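Local coordinates for structural protein ORF273 (Acidianus two-tailed virus, PDB 4ART) that is a heat- and acid-stable structural protein of the virion of an archaeal virus, with a new fold and a detailed role not yet established, at residues I87-E92 with Y139-V144; E55-Y60 with T93-D98. All coordinates share one frame; numbering follows the deposited sequence.

Interaction 1 of 2, residues I87-E92 with Y139-V144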
loop_
_atom_site.group_PDB
_atom_site.type_symbol
_atom_site.label_atom_id
_atom_site.label_comp_id
_atom_site.label_asym_id
_atom_site.label_seq_id
_atom_site.Cartn_x
_atom_site.Cartn_y
_atom_site.Cartn_z
ATOM N N ILE A 87 18.906 -11.586 -13.887
ATOM C CA ILE A 87 17.775 -11.614 -12.952
ATOM C C ILE A 87 16.726 -12.617 -13.427
ATOM O O ILE A 87 16.205 -12.493 -14.542
ATOM C CB ILE A 87 17.189 -10.198 -12.704
ATOM C CG1 ILE A 87 18.255 -9.272 -12.100
ATOM C CG2 ILE A 87 15.921 -10.275 -11.800
ATOM C CD1 ILE A 87 17.977 -7.815 -12.220
ATOM N N TYR A 88 16.417 -13.598 -12.574
ATOM C CA TYR A 88 15.466 -14.675 -12.849
ATOM C C TYR A 88 14.145 -14.498 -12.062
ATOM O O TYR A 88 13.065 -14.832 -12.568
ATOM C CB TYR A 88 16.126 -16.007 -12.478
ATOM C CG TYR A 88 15.315 -17.245 -12.780
ATOM C CD1 TYR A 88 14.810 -17.475 -14.056
ATOM C CD2 TYR A 88 15.124 -18.231 -11.815
ATOM C CE1 TYR A 88 14.125 -18.653 -14.362
ATOM C CE2 TYR A 88 14.441 -19.418 -12.112
ATOM C CZ TYR A 88 13.945 -19.620 -13.387
ATOM O OH TYR A 88 13.270 -20.771 -13.692
ATOM N N ALA A 89 14.241 -13.992 -10.823
ATOM C CA ALA A 89 13.094 -13.768 -9.943
ATOM C C ALA A 89 13.267 -12.494 -9.151
ATOM O O ALA A 89 14.389 -12.151 -8.750
ATOM C CB ALA A 89 12.901 -14.953 -8.995
ATOM N N PHE A 90 12.152 -11.782 -8.941
ATOM C CA PHE A 90 12.089 -10.555 -8.141
ATOM C C PHE A 90 11.351 -10.911 -6.851
ATOM O O PHE A 90 10.321 -11.559 -6.903
ATOM C CB PHE A 90 11.364 -9.443 -8.910
ATOM C CG PHE A 90 11.149 -8.169 -8.135
ATOM C CD1 PHE A 90 12.214 -7.327 -7.839
ATOM C CD2 PHE A 90 9.882 -7.803 -7.709
ATOM C CE1 PHE A 90 12.012 -6.141 -7.127
ATOM C CE2 PHE A 90 9.679 -6.624 -6.998
ATOM C CZ PHE A 90 10.739 -5.781 -6.728
ATOM N N VAL A 91 11.915 -10.543 -5.699
ATOM C CA VAL A 91 11.349 -10.870 -4.393
ATOM C C VAL A 91 10.922 -9.586 -3.684
ATOM O O VAL A 91 11.713 -8.670 -3.545
ATOM C CB VAL A 91 12.338 -11.682 -3.505
ATOM C CG1 VAL A 91 11.670 -12.162 -2.219
ATOM C CG2 VAL A 91 12.955 -12.843 -4.257
ATOM N N GLU A 92 9.665 -9.548 -3.221
ATOM C CA GLU A 92 9.120 -8.464 -2.418
ATOM C C GLU A 92 8.781 -9.062 -1.044
ATOM O O GLU A 92 7.953 -9.975 -0.940
ATOM C CB GLU A 92 7.882 -7.845 -3.087
ATOM C CG GLU A 92 7.157 -6.817 -2.236
ATOM C CD GLU A 92 6.129 -5.953 -2.946
ATOM O OE1 GLU A 92 5.812 -6.225 -4.128
ATOM O OE2 GLU A 92 5.630 -4.997 -2.307
ATOM N N TYR A 139 9.849 -15.200 -12.572
ATOM C CA TYR A 139 9.017 -15.219 -11.379
ATOM C C TYR A 139 8.960 -13.973 -10.560
ATOM O O TYR A 139 9.937 -13.234 -10.435
ATOM C CB TYR A 139 9.441 -16.376 -10.458
ATOM C CG TYR A 139 9.261 -17.759 -11.059
ATOM C CD1 TYR A 139 8.027 -18.390 -11.040
ATOM C CD2 TYR A 139 10.348 -18.463 -11.576
ATOM C CE1 TYR A 139 7.865 -19.681 -11.550
ATOM C CE2 TYR A 139 10.200 -19.751 -12.099
ATOM C CZ TYR A 139 8.953 -20.355 -12.089
ATOM O OH TYR A 139 8.767 -21.623 -12.606
ATOM N N TYR A 140 7.781 -13.757 -9.977
ATOM C CA TYR A 140 7.555 -12.717 -9.003
ATOM C C TYR A 140 7.296 -13.445 -7.683
ATOM O O TYR A 140 6.434 -14.321 -7.616
ATOM C CB TYR A 140 6.386 -11.771 -9.371
ATOM C CG TYR A 140 5.994 -10.901 -8.185
ATOM C CD1 TYR A 140 6.707 -9.758 -7.870
ATOM C CD2 TYR A 140 4.979 -11.292 -7.311
ATOM C CE1 TYR A 140 6.397 -9.001 -6.734
ATOM C CE2 TYR A 140 4.679 -10.563 -6.165
ATOM C CZ TYR A 140 5.376 -9.409 -5.887
ATOM O OH TYR A 140 4.995 -8.696 -4.773
ATOM N N ILE A 141 8.066 -13.098 -6.644
ATOM C CA ILE A 141 7.936 -13.773 -5.342
ATOM C C ILE A 141 7.528 -12.783 -4.257
ATOM O O ILE A 141 8.157 -11.745 -4.084
ATOM C CB ILE A 141 9.233 -14.559 -4.959
ATOM C CG1 ILE A 141 9.645 -15.532 -6.077
ATOM C CG2 ILE A 141 9.082 -15.263 -3.617
ATOM C CD1 ILE A 141 10.976 -16.316 -5.823
ATOM N N HIS A 142 6.475 -13.123 -3.533
ATOM C CA HIS A 142 6.007 -12.334 -2.413
ATOM C C HIS A 142 6.217 -13.143 -1.162
ATOM O O HIS A 142 5.625 -14.216 -1.031
ATOM C CB HIS A 142 4.531 -11.937 -2.579
ATOM C CG HIS A 142 4.051 -10.956 -1.526
ATOM N ND1 HIS A 142 2.720 -10.830 -1.236
ATOM C CD2 HIS A 142 4.737 -10.047 -0.770
ATOM C CE1 HIS A 142 2.625 -9.892 -0.296
ATOM N NE2 HIS A 142 3.805 -9.392 0.024
ATOM N N ALA A 143 7.140 -12.679 -0.296
ATOM C CA ALA A 143 7.462 -13.315 0.983
ATOM C C ALA A 143 6.834 -12.497 2.086
ATOM O O ALA A 143 6.948 -11.282 2.074
ATOM C CB ALA A 143 8.966 -13.409 1.180
ATOM N N VAL A 144 6.105 -13.144 2.994
ATOM C CA VAL A 144 5.449 -12.441 4.105
ATOM C C VAL A 144 5.923 -13.019 5.416
ATOM O O VAL A 144 5.828 -14.229 5.629
ATOM C CB VAL A 144 3.889 -12.406 4.006
ATOM C CG1 VAL A 144 3.288 -11.410 5.004
ATOM C CG2 VAL A 144 3.427 -12.086 2.583
HETATM O O HOH W 1 10.718 -22.794 -13.847
#
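Tyr88 and Tyr139 open a parallel ladder between strands 87-96 and 139-146, two central neighbours of a mixed β-sheet. The edge of the Tyr139 ring is turned toward the face of Tyr88 in an offset edge-to-face pair, with centroids 5.8 Å apart and planes at 85°. One water joins the two hydroxyls, 2.6 Å from Tyr139 OH and more loosely held by Tyr88 OH. Tyr88 and Ala89 together face Ile61 on the other neighbouring strand, a classic β-bulge. Ala89 is small enough to bring its CB to 4.0 Å from Tyr139 CB, and Ile141 CD1 reaches the same methyl. Phe90 then bonds to two residues of its partner: its N donates to Tyr139 O, and its O receives Ile141 N at 2.7 Å. Its ring lies beside that of Tyr140, edge against edge. Val91 falls on the apolar face shared with Ala89, Tyr139 and Ile141, where Val35 of helix 23-44 covers it. Glu92 repeats the backbone pattern with Ile141 O and Ala143 N. Its chain, extended beyond CG (chi2 167°), carries the carboxylate to Tyr140, whose OH donates to Glu92 OE1 at 2.7 Å from above the carboxylate plane.

Interaction 2 of 2, residues E55-Y60 with T93-D98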
loop_
_atom_site.group_PDB
_atom_site.type_symbol
_atom_site.label_atom_id
_atom_site.label_comp_id
_atom_site.label_asym_id
_atom_site.label_seq_id
_atom_site.Cartn_x
_atom_site.Cartn_y
_atom_site.Cartn_z
ATOM N N GLU A 55 16.069 -5.901 7.461
ATOM C CA GLU A 55 17.010 -5.022 6.758
ATOM C C GLU A 55 16.650 -4.750 5.296
ATOM O O GLU A 55 16.668 -3.595 4.860
ATOM C CB GLU A 55 18.455 -5.556 6.888
ATOM C CG GLU A 55 19.550 -4.617 6.388
ATOM C CD GLU A 55 19.603 -3.214 6.975
ATOM O OE1 GLU A 55 19.451 -3.068 8.210
ATOM O OE2 GLU A 55 19.824 -2.260 6.193
ATOM N N ASN A 56 16.389 -5.808 4.529
ATOM C CA ASN A 56 16.060 -5.710 3.104
ATOM C C ASN A 56 14.683 -6.283 2.796
ATOM O O ASN A 56 14.333 -7.367 3.267
ATOM C CB ASN A 56 17.146 -6.391 2.231
ATOM C CG ASN A 56 18.520 -5.742 2.319
ATOM O OD1 ASN A 56 18.741 -4.631 1.826
ATOM N ND2 ASN A 56 19.482 -6.440 2.922
ATOM N N PHE A 57 13.908 -5.535 2.012
ATOM C CA PHE A 57 12.582 -5.929 1.551
ATOM C C PHE A 57 12.545 -6.420 0.104
ATOM O O PHE A 57 11.672 -7.216 -0.229
ATOM C CB PHE A 57 11.547 -4.826 1.804
ATOM C CG PHE A 57 11.441 -4.482 3.275
ATOM C CD1 PHE A 57 12.309 -3.568 3.856
ATOM C CD2 PHE A 57 10.512 -5.118 4.095
ATOM C CE1 PHE A 57 12.246 -3.293 5.226
ATOM C CE2 PHE A 57 10.444 -4.830 5.460
ATOM C CZ PHE A 57 11.304 -3.914 6.014
ATOM N N TYR A 58 13.480 -5.971 -0.743
ATOM C CA TYR A 58 13.496 -6.341 -2.154
ATOM C C TYR A 58 14.761 -7.075 -2.536
ATOM O O TYR A 58 15.852 -6.678 -2.124
ATOM C CB TYR A 58 13.263 -5.116 -3.059
ATOM C CG TYR A 58 11.959 -4.399 -2.776
ATOM C CD1 TYR A 58 10.757 -4.876 -3.284
ATOM C CD2 TYR A 58 11.924 -3.266 -1.969
ATOM C CE1 TYR A 58 9.551 -4.239 -3.003
ATOM C CE2 TYR A 58 10.721 -2.618 -1.680
ATOM C CZ TYR A 58 9.538 -3.101 -2.210
ATOM O OH TYR A 58 8.350 -2.473 -1.925
ATOM N N TYR A 59 14.611 -8.154 -3.311
ATOM C CA TYR A 59 15.746 -8.956 -3.741
ATOM C C TYR A 59 15.610 -9.419 -5.166
ATOM O O TYR A 59 14.500 -9.530 -5.684
ATOM C CB TYR A 59 15.863 -10.239 -2.908
ATOM C CG TYR A 59 16.011 -10.058 -1.422
ATOM C CD1 TYR A 59 17.271 -10.007 -0.831
ATOM C CD2 TYR A 59 14.897 -10.071 -0.586
ATOM C CE1 TYR A 59 17.414 -9.881 0.545
ATOM C CE2 TYR A 59 15.029 -9.941 0.791
ATOM C CZ TYR A 59 16.288 -9.862 1.349
ATOM O OH TYR A 59 16.408 -9.766 2.697
ATOM N N TYR A 60 16.747 -9.787 -5.769
ATOM C CA TYR A 60 16.752 -10.464 -7.052
ATOM C C TYR A 60 17.351 -11.858 -6.852
ATOM O O TYR A 60 18.301 -12.026 -6.089
ATOM C CB TYR A 60 17.591 -9.727 -8.091
ATOM C CG TYR A 60 17.137 -8.321 -8.438
ATOM C CD1 TYR A 60 15.823 -8.064 -8.814
ATOM C CD2 TYR A 60 18.051 -7.278 -8.524
ATOM C CE1 TYR A 60 15.418 -6.778 -9.193
ATOM C CE2 TYR A 60 17.661 -6.001 -8.916
ATOM C CZ TYR A 60 16.339 -5.748 -9.229
ATOM O OH TYR A 60 15.963 -4.474 -9.593
ATOM N N THR A 93 9.421 -8.547 0.001
ATOM C CA THR A 93 9.191 -8.997 1.366
ATOM C C THR A 93 8.358 -7.978 2.145
ATOM O O THR A 93 8.712 -6.803 2.213
ATOM C CB THR A 93 10.512 -9.321 2.049
ATOM O OG1 THR A 93 11.249 -10.186 1.189
ATOM C CG2 THR A 93 10.324 -9.974 3.410
ATOM N N ASP A 94 7.225 -8.443 2.691
ATOM C CA ASP A 94 6.348 -7.633 3.544
ATOM C C ASP A 94 6.522 -8.222 4.937
ATOM O O ASP A 94 6.677 -9.453 5.090
ATOM C CB ASP A 94 4.865 -7.773 3.136
ATOM C CG ASP A 94 4.350 -6.832 2.067
ATOM O OD1 ASP A 94 4.939 -5.741 1.900
ATOM O OD2 ASP A 94 3.298 -7.149 1.455
ATOM N N VAL A 95 6.475 -7.365 5.944
ATOM C CA VAL A 95 6.598 -7.759 7.338
ATOM C C VAL A 95 5.312 -7.347 8.048
ATOM O O VAL A 95 4.834 -6.229 7.877
ATOM C CB VAL A 95 7.897 -7.202 7.969
ATOM C CG1 VAL A 95 7.804 -7.105 9.485
ATOM C CG2 VAL A 95 9.103 -8.043 7.548
ATOM N N THR A 96 4.721 -8.274 8.800
ATOM C CA THR A 96 3.458 -8.019 9.475
ATOM C C THR A 96 3.490 -8.439 10.945
ATOM O O THR A 96 4.319 -9.254 11.344
ATOM C CB THR A 96 2.316 -8.635 8.651
ATOM O OG1 THR A 96 1.066 -8.175 9.157
ATOM C CG2 THR A 96 2.371 -10.152 8.640
ATOM N N ARG A 97 2.576 -7.865 11.744
ATOM C CA ARG A 97 2.435 -8.147 13.168
ATOM C C ARG A 97 0.975 -8.492 13.521
ATOM O O ARG A 97 0.668 -8.805 14.674
ATOM C CB ARG A 97 3.020 -6.993 14.022
ATOM C CG ARG A 97 4.563 -7.014 14.051
ATOM C CD ARG A 97 5.215 -5.857 14.798
ATOM N NE ARG A 97 6.655 -5.741 14.509
ATOM C CZ ARG A 97 7.626 -6.369 15.169
ATOM N NH1 ARG A 97 7.337 -7.180 16.181
ATOM N NH2 ARG A 97 8.895 -6.179 14.832
ATOM N N ASP A 98 0.088 -8.475 12.509
ATOM C CA ASP A 98 -1.332 -8.817 12.634
ATOM C C ASP A 98 -1.576 -10.082 11.827
ATOM O O ASP A 98 -1.239 -10.127 10.640
ATOM C CB ASP A 98 -2.243 -7.658 12.142
ATOM C CG ASP A 98 -3.736 -7.983 12.180
ATOM O OD1 ASP A 98 -4.196 -8.560 13.194
ATOM O OD2 ASP A 98 -4.452 -7.647 11.198
#
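Phe57 and Thr93 meet where strand 58-62 gives way to a loop, so the antiparallel pairing with strand 87-96 ends here. The tight part gathers round a single carbonyl. Thr93 N donates to Phe57 O at 2.6 Å, lying in the carbonyl plane, and Thr93 OG1 adds a weak bond to that same oxygen at 3.3 Å. A chi1 of -50° makes this double grip possible, because it sets OG1 beside its own backbone N and both donors can face one acceptor. Threonine suits the place for a second reason: the β-branched side chain is at home in a strand, and it packs on Ile39 of helix 23-44 and on Ala143 of strand 139-146. Nearby, Tyr59 presents a ring edge to the hydroxyl, its CE2 3.8 Å from Thr93 OG1. Phe57 lies against Thr93 in a similar way, with CD2 3.1 Å from Thr93 O and that oxygen in the plane of the ring.

Farther out the packing thins. Val95, the next residue on this face of its strand, offers just CG2 to Phe57 CE2, at 4.1 Å, the two side chains crossing at about a right angle. Asn56 points away from strand 87-96; its ND2 bonds to Glu42, and a glycerol, probably from the crystallisation liquor, sits close by. Beyond Val95 the loop that leads into strand 58-62 no longer touches strand 87-96, and Arg97 is exposed. The chemistry thus implies that the pairing of these two strands ends on one carbonyl, Phe57 O, with aromatic edges, slightly positive at their hydrogens, turned to the threonine oxygens.

Overall arrangement
Strand 87-96 runs through both contacts, pairing in parallel with 139-144 in interaction 1 and antiparallel with strand 58-62, whose start lies in interaction 2, so three adjacent strands are tied into one sheet. The two centres lie about 11 Å apart. Val91 N carries the ladder across by reaching Tyr59 O at 2.8 Å, while Asp94 OD2 meets His142 NE2 at 2.7 Å, a probable hydrogen bond back to the strand of interaction 1. Aromatic packing joins them too: Phe90 CD1 is 3.5 Å from Tyr60 CE1. Helix 23-44 covers one face of both. The glycerol binds at the loop end of interaction 2, where Tyr58 O is hydrogen-bonded to it.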